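Local structure of beta-porphyranase A (Bacteroides plebeius, 4AW7) at residues A[30-35]-A[471-476]; A[362-367]-A[424-429]; A[496-501]-A[583-588]. The protein hydrolyses the sulfated red-seaweed polysaccharide porphyran at the (1->4) linkages between beta-D-galactopyranose and alpha-L-galactopyranose-6-sulfate. All coordinates share one frame; numbering follows the deposited sequence. Where two conformers were deposited one is given.

Contact 1 of 3, residues A[30-35]-A[471-476]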
# COMPACT_ATOMS: atom_id res chain seq x y z
N ARG A 30 -2.23 -16.56 -13.43
CA ARG A 30 -1.09 -16.07 -12.67
C ARG A 30 -1.43 -16.06 -11.19
O ARG A 30 -2.53 -15.67 -10.78
CB ARG A 30 -0.64 -14.69 -13.18
CG ARG A 30 0.54 -14.08 -12.42
CD ARG A 30 1.25 -13.03 -13.26
NE ARG A 30 2.33 -12.38 -12.52
CZ ARG A 30 2.19 -11.29 -11.78
NH1 ARG A 30 1.01 -10.67 -11.65
NH2 ARG A 30 3.26 -10.83 -11.13
N PHE A 31 -0.46 -16.50 -10.37
CA PHE A 31 -0.56 -16.50 -8.93
C PHE A 31 0.51 -15.63 -8.34
O PHE A 31 1.66 -15.61 -8.82
CB PHE A 31 -0.35 -17.92 -8.36
CG PHE A 31 -1.49 -18.87 -8.61
CD1 PHE A 31 -1.63 -19.50 -9.81
CD2 PHE A 31 -2.42 -19.12 -7.62
CE1 PHE A 31 -2.71 -20.38 -10.00
CE2 PHE A 31 -3.47 -20.00 -7.81
CZ PHE A 31 -3.58 -20.63 -9.02
N LEU A 32 0.16 -14.92 -7.27
CA LEU A 32 1.11 -14.33 -6.34
C LEU A 32 1.18 -15.30 -5.21
O LEU A 32 0.27 -15.40 -4.39
CB LEU A 32 0.63 -12.93 -5.88
CG LEU A 32 0.29 -11.94 -6.98
CD1 LEU A 32 -0.12 -10.61 -6.38
CD2 LEU A 32 1.38 -11.76 -8.00
N SER A 33 2.25 -16.10 -5.19
CA SER A 33 2.38 -17.26 -4.29
C SER A 33 1.10 -18.07 -4.30
O SER A 33 0.79 -18.67 -5.32
CB SER A 33 2.84 -16.86 -2.91
OG SER A 33 3.95 -16.09 -3.01
N GLY A 34 0.36 -18.12 -3.21
CA GLY A 34 -0.85 -18.95 -3.12
C GLY A 34 -2.14 -18.37 -3.65
O GLY A 34 -3.14 -19.06 -3.59
N VAL A 35 -2.18 -17.15 -4.18
CA VAL A 35 -3.44 -16.53 -4.56
C VAL A 35 -3.40 -16.01 -5.98
O VAL A 35 -2.46 -15.33 -6.38
CB VAL A 35 -3.89 -15.45 -3.55
CG1 VAL A 35 -2.97 -14.22 -3.55
CG2 VAL A 35 -5.36 -15.02 -3.74
N ILE A 471 1.39 -19.56 -14.04
CA ILE A 471 2.69 -19.00 -13.71
C ILE A 471 2.60 -18.46 -12.29
O ILE A 471 1.58 -17.81 -11.94
CB ILE A 471 3.13 -17.95 -14.75
CG1 ILE A 471 4.63 -17.61 -14.60
CG2 ILE A 471 2.25 -16.68 -14.73
CD1 ILE A 471 5.18 -16.72 -15.74
N ILE A 472 3.55 -18.81 -11.44
CA ILE A 472 3.50 -18.50 -10.02
C ILE A 472 4.66 -17.57 -9.67
O ILE A 472 5.81 -17.91 -9.89
CB ILE A 472 3.56 -19.75 -9.11
CG1 ILE A 472 2.42 -20.73 -9.50
CG2 ILE A 472 3.52 -19.33 -7.65
CD1 ILE A 472 2.37 -21.99 -8.64
N ARG A 473 4.31 -16.39 -9.17
CA ARG A 473 5.30 -15.41 -8.73
C ARG A 473 5.67 -15.65 -7.27
O ARG A 473 4.81 -15.63 -6.39
CB ARG A 473 4.78 -13.97 -8.88
CG ARG A 473 5.82 -12.89 -8.62
CD ARG A 473 6.04 -12.52 -7.19
NE ARG A 473 5.01 -11.68 -6.60
CZ ARG A 473 4.37 -11.91 -5.46
NH1 ARG A 473 4.40 -13.09 -4.88
NH2 ARG A 473 3.67 -10.95 -4.90
N ASN A 474 6.94 -15.93 -7.02
CA ASN A 474 7.47 -16.03 -5.66
C ASN A 474 8.57 -15.00 -5.49
O ASN A 474 9.30 -14.68 -6.42
CB ASN A 474 7.94 -17.43 -5.33
CG ASN A 474 6.79 -18.33 -4.91
OD1 ASN A 474 6.42 -19.26 -5.65
ND2 ASN A 474 6.20 -18.04 -3.77
N LYS A 475 8.71 -14.51 -4.26
CA LYS A 475 9.78 -13.61 -3.87
C LYS A 475 10.69 -14.33 -2.90
O LYS A 475 10.22 -15.04 -2.00
CB LYS A 475 9.20 -12.35 -3.19
CG LYS A 475 8.43 -11.48 -4.15
CD LYS A 475 7.85 -10.25 -3.46
CE LYS A 475 7.10 -9.39 -4.40
NZ LYS A 475 6.68 -8.14 -3.76
N TYR A 476 11.98 -14.09 -3.06
CA TYR A 476 13.01 -14.70 -2.23
C TYR A 476 13.86 -13.58 -1.64
O TYR A 476 14.24 -12.65 -2.35
CB TYR A 476 13.86 -15.67 -3.02
CG TYR A 476 13.05 -16.78 -3.62
CD1 TYR A 476 12.75 -17.90 -2.89
CD2 TYR A 476 12.59 -16.71 -4.92
CE1 TYR A 476 12.04 -18.95 -3.42
CE2 TYR A 476 11.81 -17.75 -5.46
CZ TYR A 476 11.57 -18.87 -4.72
OH TYR A 476 10.86 -19.94 -5.23
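R30, F31 and L32 pair with I471, I472 and R473 in parallel register, and a ladder of three backbone hydrogen bonds joins the segments: F31 N to I471 O, R473 N to F31 O at 2.8 Å, and S33 N to R473 O. The third is given by the type II' turn L32-V35, which ends strand 29-32. On one face lie R30, L32, I471 and R473. With its CG anti to the backbone N (chi1 -172°), the R473 chain folds at chi2 and chi3 and lays its guanidinium against L32, whose CB sits over one face, 3.8 Å from R473 NH2; K475 CE covers the opposite face. R30 runs extended past I471, its CB 3.8 Å from I471 CG2. The two guanidinium planes stand almost perpendicular. F31 CB meets I472 CG1 on the other face. A leucine in place of R473 would probably cost D309 its salt bridge and the E306 carbonyl this donor. The acids probably offset the like charges of the two buried arginines: E586 and E306 pair with R30, D309 with R473. Charge pairing thus probably reinforces a parallel pairing that ties residues near the N terminus to a beta-sandwich strand.

Contact 2 of 3, residues A[362-367]-A[424-429]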
# COMPACT_ATOMS: atom_id res chain seq x y z
N PHE A 362 -13.52 4.90 -8.32
CA PHE A 362 -14.29 3.69 -8.11
C PHE A 362 -15.06 3.26 -9.37
O PHE A 362 -15.20 2.08 -9.64
CB PHE A 362 -15.15 3.83 -6.88
CG PHE A 362 -14.34 4.10 -5.63
CD1 PHE A 362 -13.64 3.09 -5.02
CD2 PHE A 362 -14.26 5.36 -5.10
CE1 PHE A 362 -12.89 3.32 -3.91
CE2 PHE A 362 -13.51 5.60 -3.95
CZ PHE A 362 -12.83 4.57 -3.35
N GLU A 363 -15.53 4.22 -10.15
CA GLU A 363 -16.17 3.88 -11.43
C GLU A 363 -15.19 3.13 -12.34
O GLU A 363 -15.53 2.10 -12.93
CB GLU A 363 -16.68 5.13 -12.13
CG GLU A 363 -17.58 4.79 -13.33
CD GLU A 363 -18.93 4.21 -12.86
OE1 GLU A 363 -19.57 4.89 -12.10
OE2 GLU A 363 -19.36 3.07 -13.21
N LEU A 364 -13.95 3.62 -12.40
CA LEU A 364 -12.95 3.04 -13.27
C LEU A 364 -12.75 1.55 -12.97
O LEU A 364 -12.54 0.74 -13.89
CB LEU A 364 -11.61 3.79 -13.07
CG LEU A 364 -10.37 3.29 -13.79
CD1 LEU A 364 -10.57 3.45 -15.31
CD2 LEU A 364 -9.13 4.01 -13.31
N TRP A 365 -12.75 1.21 -11.69
CA TRP A 365 -12.49 -0.14 -11.23
C TRP A 365 -13.73 -0.96 -10.95
O TRP A 365 -13.66 -2.09 -10.49
CB TRP A 365 -11.57 -0.08 -10.00
CG TRP A 365 -10.19 0.41 -10.34
CD1 TRP A 365 -9.70 1.66 -10.17
CD2 TRP A 365 -9.16 -0.35 -10.98
NE1 TRP A 365 -8.42 1.73 -10.65
CE2 TRP A 365 -8.07 0.50 -11.15
CE3 TRP A 365 -9.06 -1.67 -11.38
CZ2 TRP A 365 -6.87 0.06 -11.71
CZ3 TRP A 365 -7.86 -2.10 -11.96
CH2 TRP A 365 -6.78 -1.22 -12.09
N LYS A 366 -14.91 -0.42 -11.24
CA LYS A 366 -16.13 -1.15 -10.91
C LYS A 366 -16.20 -2.46 -11.69
O LYS A 366 -15.83 -2.54 -12.86
CB LYS A 366 -17.37 -0.28 -11.17
CG LYS A 366 -18.68 -0.89 -10.60
CD LYS A 366 -19.84 0.09 -10.83
CE LYS A 366 -21.25 -0.52 -10.72
NZ LYS A 366 -22.27 0.51 -10.77
N ASN A 367 -16.64 -3.50 -11.01
CA ASN A 367 -16.75 -4.86 -11.56
C ASN A 367 -15.46 -5.59 -11.83
O ASN A 367 -15.49 -6.77 -12.14
CB ASN A 367 -17.70 -4.90 -12.78
CG ASN A 367 -19.14 -4.56 -12.38
OD1 ASN A 367 -19.73 -5.25 -11.56
ND2 ASN A 367 -19.67 -3.52 -12.95
N ARG A 424 -12.36 2.18 -20.58
CA ARG A 424 -12.53 3.20 -19.55
C ARG A 424 -11.23 3.96 -19.38
O ARG A 424 -10.16 3.38 -19.33
CB ARG A 424 -12.87 2.53 -18.22
CG ARG A 424 -14.05 1.55 -18.24
CD ARG A 424 -14.19 0.86 -16.92
NE ARG A 424 -15.26 -0.11 -16.91
CZ ARG A 424 -15.53 -0.88 -15.87
NH1 ARG A 424 -14.81 -0.78 -14.77
NH2 ARG A 424 -16.49 -1.79 -15.92
N SER A 425 -11.33 5.27 -19.26
CA SER A 425 -10.17 6.14 -19.10
C SER A 425 -10.43 7.17 -18.02
O SER A 425 -11.43 7.87 -18.09
CB SER A 425 -9.88 6.86 -20.40
OG SER A 425 -8.89 7.83 -20.22
N LEU A 426 -9.51 7.29 -17.08
CA LEU A 426 -9.54 8.30 -16.04
C LEU A 426 -8.25 9.10 -16.12
O LEU A 426 -7.15 8.60 -15.82
CB LEU A 426 -9.71 7.67 -14.66
CG LEU A 426 -10.07 8.63 -13.52
CD1 LEU A 426 -10.47 7.82 -12.30
CD2 LEU A 426 -8.97 9.65 -13.21
N TYR A 427 -8.37 10.34 -16.57
CA TYR A 427 -7.24 11.24 -16.73
C TYR A 427 -7.38 12.37 -15.71
O TYR A 427 -8.40 13.02 -15.67
CB TYR A 427 -7.18 11.81 -18.16
CG TYR A 427 -6.15 12.91 -18.32
CD1 TYR A 427 -4.87 12.77 -17.83
CD2 TYR A 427 -6.45 14.11 -18.98
CE1 TYR A 427 -3.91 13.76 -17.96
CE2 TYR A 427 -5.45 15.11 -19.11
CZ TYR A 427 -4.21 14.93 -18.58
OH TYR A 427 -3.25 15.93 -18.74
N VAL A 428 -6.36 12.55 -14.89
CA VAL A 428 -6.33 13.62 -13.90
C VAL A 428 -5.39 14.70 -14.42
O VAL A 428 -4.20 14.51 -14.53
CB VAL A 428 -5.87 13.14 -12.51
CG1 VAL A 428 -5.94 14.28 -11.50
CG2 VAL A 428 -6.71 11.96 -12.03
N ASN A 429 -5.96 15.85 -14.75
CA ASN A 429 -5.16 17.02 -15.15
C ASN A 429 -5.12 18.00 -13.98
O ASN A 429 -6.16 18.28 -13.38
CB ASN A 429 -5.79 17.63 -16.39
CG ASN A 429 -5.03 18.85 -16.85
OD1 ASN A 429 -5.33 19.96 -16.41
ND2 ASN A 429 -3.99 18.65 -17.65
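R424 sends its CG anti to its own carbonyl carbon (chi1 -52°) and then runs fully extended to NE, which carries the guanidinium to the C-terminal part of helix 359-365; L364, its CG opposite the backbone N (chi1 174°), spreads its two methyls over strand 421-429. The guanidinium meets the main chain edge-on. R424 NH1 lies 2.8 Å from K366 O, in the carbonyl plane and on a lone pair, while R424 NH2 reaches that same K366 O at 3.2 Å along a more bent path, 136° at the hydrogen. R424 NH1 also donates to L364 O at 2.9 Å, this time from above the carbonyl plane. Next to this polar end, L364 CD1 packs against R424 CB at 3.8 Å and L364 CD2 against L426 CB at 3.9 Å. V294 of helix 293-305 touches L426, and Y436 of the adjoining strand touches R424. The contact is an example of an arginine from a strand binding main-chain carbonyls at and just after a helix, here those of L364 and K366. Two carbonyls held in the guanidinium plane would fix its rotation, and their oxygens probably favour the buried positive charge.

Contact 3 of 3, residues A[496-501]-A[583-588]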
# COMPACT_ATOMS: atom_id res chain seq x y z
N THR A 496 18.27 -18.54 -0.67
CA THR A 496 18.08 -19.97 -0.49
C THR A 496 16.67 -20.40 -0.88
O THR A 496 15.74 -19.59 -0.89
CB THR A 496 18.35 -20.36 0.98
OG1 THR A 496 17.42 -19.73 1.86
CG2 THR A 496 19.79 -20.00 1.40
N GLY A 497 16.51 -21.69 -1.16
CA GLY A 497 15.19 -22.26 -1.39
C GLY A 497 14.54 -21.90 -2.71
O GLY A 497 13.34 -22.07 -2.84
N ILE A 498 15.28 -21.41 -3.67
CA ILE A 498 14.68 -20.98 -4.92
C ILE A 498 14.22 -22.15 -5.76
O ILE A 498 14.95 -23.09 -6.01
CB ILE A 498 15.65 -20.07 -5.72
CG1 ILE A 498 15.92 -18.77 -4.86
CG2 ILE A 498 15.11 -19.82 -7.16
CD1 ILE A 498 16.47 -17.61 -5.56
N GLU A 499 12.96 -22.12 -6.16
CA GLU A 499 12.47 -23.01 -7.22
C GLU A 499 12.64 -22.37 -8.54
O GLU A 499 11.87 -21.48 -8.93
CB GLU A 499 11.00 -23.34 -7.08
CG GLU A 499 10.72 -24.34 -6.07
CD GLU A 499 9.37 -25.01 -6.31
OE1 GLU A 499 8.99 -25.29 -7.47
OE2 GLU A 499 8.72 -25.27 -5.29
N SER A 500 13.66 -22.78 -9.27
CA SER A 500 13.89 -22.28 -10.61
C SER A 500 13.06 -23.05 -11.62
O SER A 500 12.40 -24.01 -11.27
CB SER A 500 15.35 -22.20 -10.94
OG SER A 500 15.52 -21.56 -12.19
N GLY A 501 13.07 -22.61 -12.86
CA GLY A 501 12.29 -23.26 -13.90
C GLY A 501 12.25 -22.41 -15.12
O GLY A 501 13.23 -21.71 -15.47
N LEU A 583 14.81 -11.39 -4.89
CA LEU A 583 14.65 -12.00 -6.20
C LEU A 583 13.18 -12.32 -6.43
O LEU A 583 12.53 -12.92 -5.57
CB LEU A 583 15.48 -13.29 -6.34
CG LEU A 583 16.98 -13.10 -6.48
CD1 LEU A 583 17.68 -14.43 -6.45
CD2 LEU A 583 17.29 -12.35 -7.76
N GLN A 584 12.67 -11.95 -7.59
CA GLN A 584 11.30 -12.28 -8.00
C GLN A 584 11.40 -13.32 -9.12
O GLN A 584 12.14 -13.11 -10.08
CB GLN A 584 10.53 -11.07 -8.48
CG GLN A 584 9.25 -11.51 -9.16
CD GLN A 584 8.34 -10.39 -9.52
OE1 GLN A 584 7.79 -9.75 -8.63
NE2 GLN A 584 8.10 -10.18 -10.86
N VAL A 585 10.70 -14.41 -8.95
CA VAL A 585 10.69 -15.51 -9.93
C VAL A 585 9.24 -15.78 -10.33
O VAL A 585 8.39 -15.97 -9.46
CB VAL A 585 11.35 -16.77 -9.38
CG1 VAL A 585 11.40 -17.85 -10.44
CG2 VAL A 585 12.76 -16.49 -8.85
N GLU A 586 8.98 -15.76 -11.62
CA GLU A 586 7.67 -16.11 -12.13
C GLU A 586 7.84 -17.39 -12.94
O GLU A 586 8.38 -17.39 -14.04
CB GLU A 586 7.16 -14.97 -12.93
CG GLU A 586 6.90 -13.73 -12.09
CD GLU A 586 6.39 -12.62 -12.96
OE1 GLU A 586 7.18 -12.10 -13.78
OE2 GLU A 586 5.19 -12.32 -12.90
N LYS A 587 7.40 -18.50 -12.34
CA LYS A 587 7.73 -19.82 -12.84
C LYS A 587 6.48 -20.54 -13.35
O LYS A 587 5.47 -20.64 -12.62
CB LYS A 587 8.30 -20.64 -11.67
CG LYS A 587 8.60 -22.02 -12.07
CD LYS A 587 9.25 -22.81 -10.90
CE LYS A 587 9.16 -24.27 -11.22
NZ LYS A 587 9.86 -25.08 -10.21
N TYR A 588 6.54 -21.08 -14.56
CA TYR A 588 5.48 -21.93 -15.07
C TYR A 588 5.30 -23.18 -14.24
O TYR A 588 6.25 -23.90 -13.94
CB TYR A 588 5.72 -22.29 -16.54
CG TYR A 588 5.57 -21.11 -17.44
CD1 TYR A 588 4.34 -20.48 -17.57
CD2 TYR A 588 6.62 -20.62 -18.17
CE1 TYR A 588 4.18 -19.41 -18.40
CE2 TYR A 588 6.48 -19.51 -19.01
CZ TYR A 588 5.26 -18.89 -19.11
OH TYR A 588 5.15 -17.83 -19.96
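K587 reaches from strand 577-589 to the loop after I498. From CB the chain leaves with CG anti to the backbone N (chi1 177°) and stays extended to the tip. CB and CG only carry it across; K587 CD is the first atom to meet the other segment, passing 3.4 Å from S500 O and near E499 O. K587 CE comes 3.3 Å from S500 O and also lies beside G501 CA, where a side chain on the glycine would collide with it. K587 NZ then donates to S500 O at 3.0 Å, tilted from the carbonyl plane. In one of the two conformers of E499, K587 NZ also forms a salt bridge of 2.9 Å to E499 OE1, on the lone pair turned away from the other carboxylate oxygen. E499 there crosses the lysine at about a right angle and is exposed, so this ion pair lies at the surface and is less certain than the bond to S500 O. Farther in, the contact becomes apolar. I498 CD1 meets L583 CD1 at 3.5 Å, and I498 CG2 lies 4.4 Å from V585 CG2. G497 and I498 both face G563 in a G1 beta bulge, where the chain turns a corner. The contact therefore joins two sheets: strand 491-498 borders the four-stranded one beside strand 563-570, while strand 577-589 lies between strands 469-484 and 503-514 in the five-stranded one.

How the contacts relate
Starting from the N terminus, residues 30-35 are separated by 435 residues from 471-476, which completes contact 1, so the loop it closes encloses the parallel nine-stranded sheet with its helices and much of the beta-sandwich. Contact 2 is nested within that loop: 362-367 and 424-429 close a shorter, strand-rich excursion and tie helix 359-365 to the ten-stranded sheet. Contact 3 follows in series, once contact 1 has closed, and ties the four-stranded sheet to the five-stranded one. Contacts 1 and 3 touch, their centres 9 Å apart, because strands 469-484 and 577-589 are neighbours in one sheet; contact 2 stands apart, its centre 27 Å from that of contact 1.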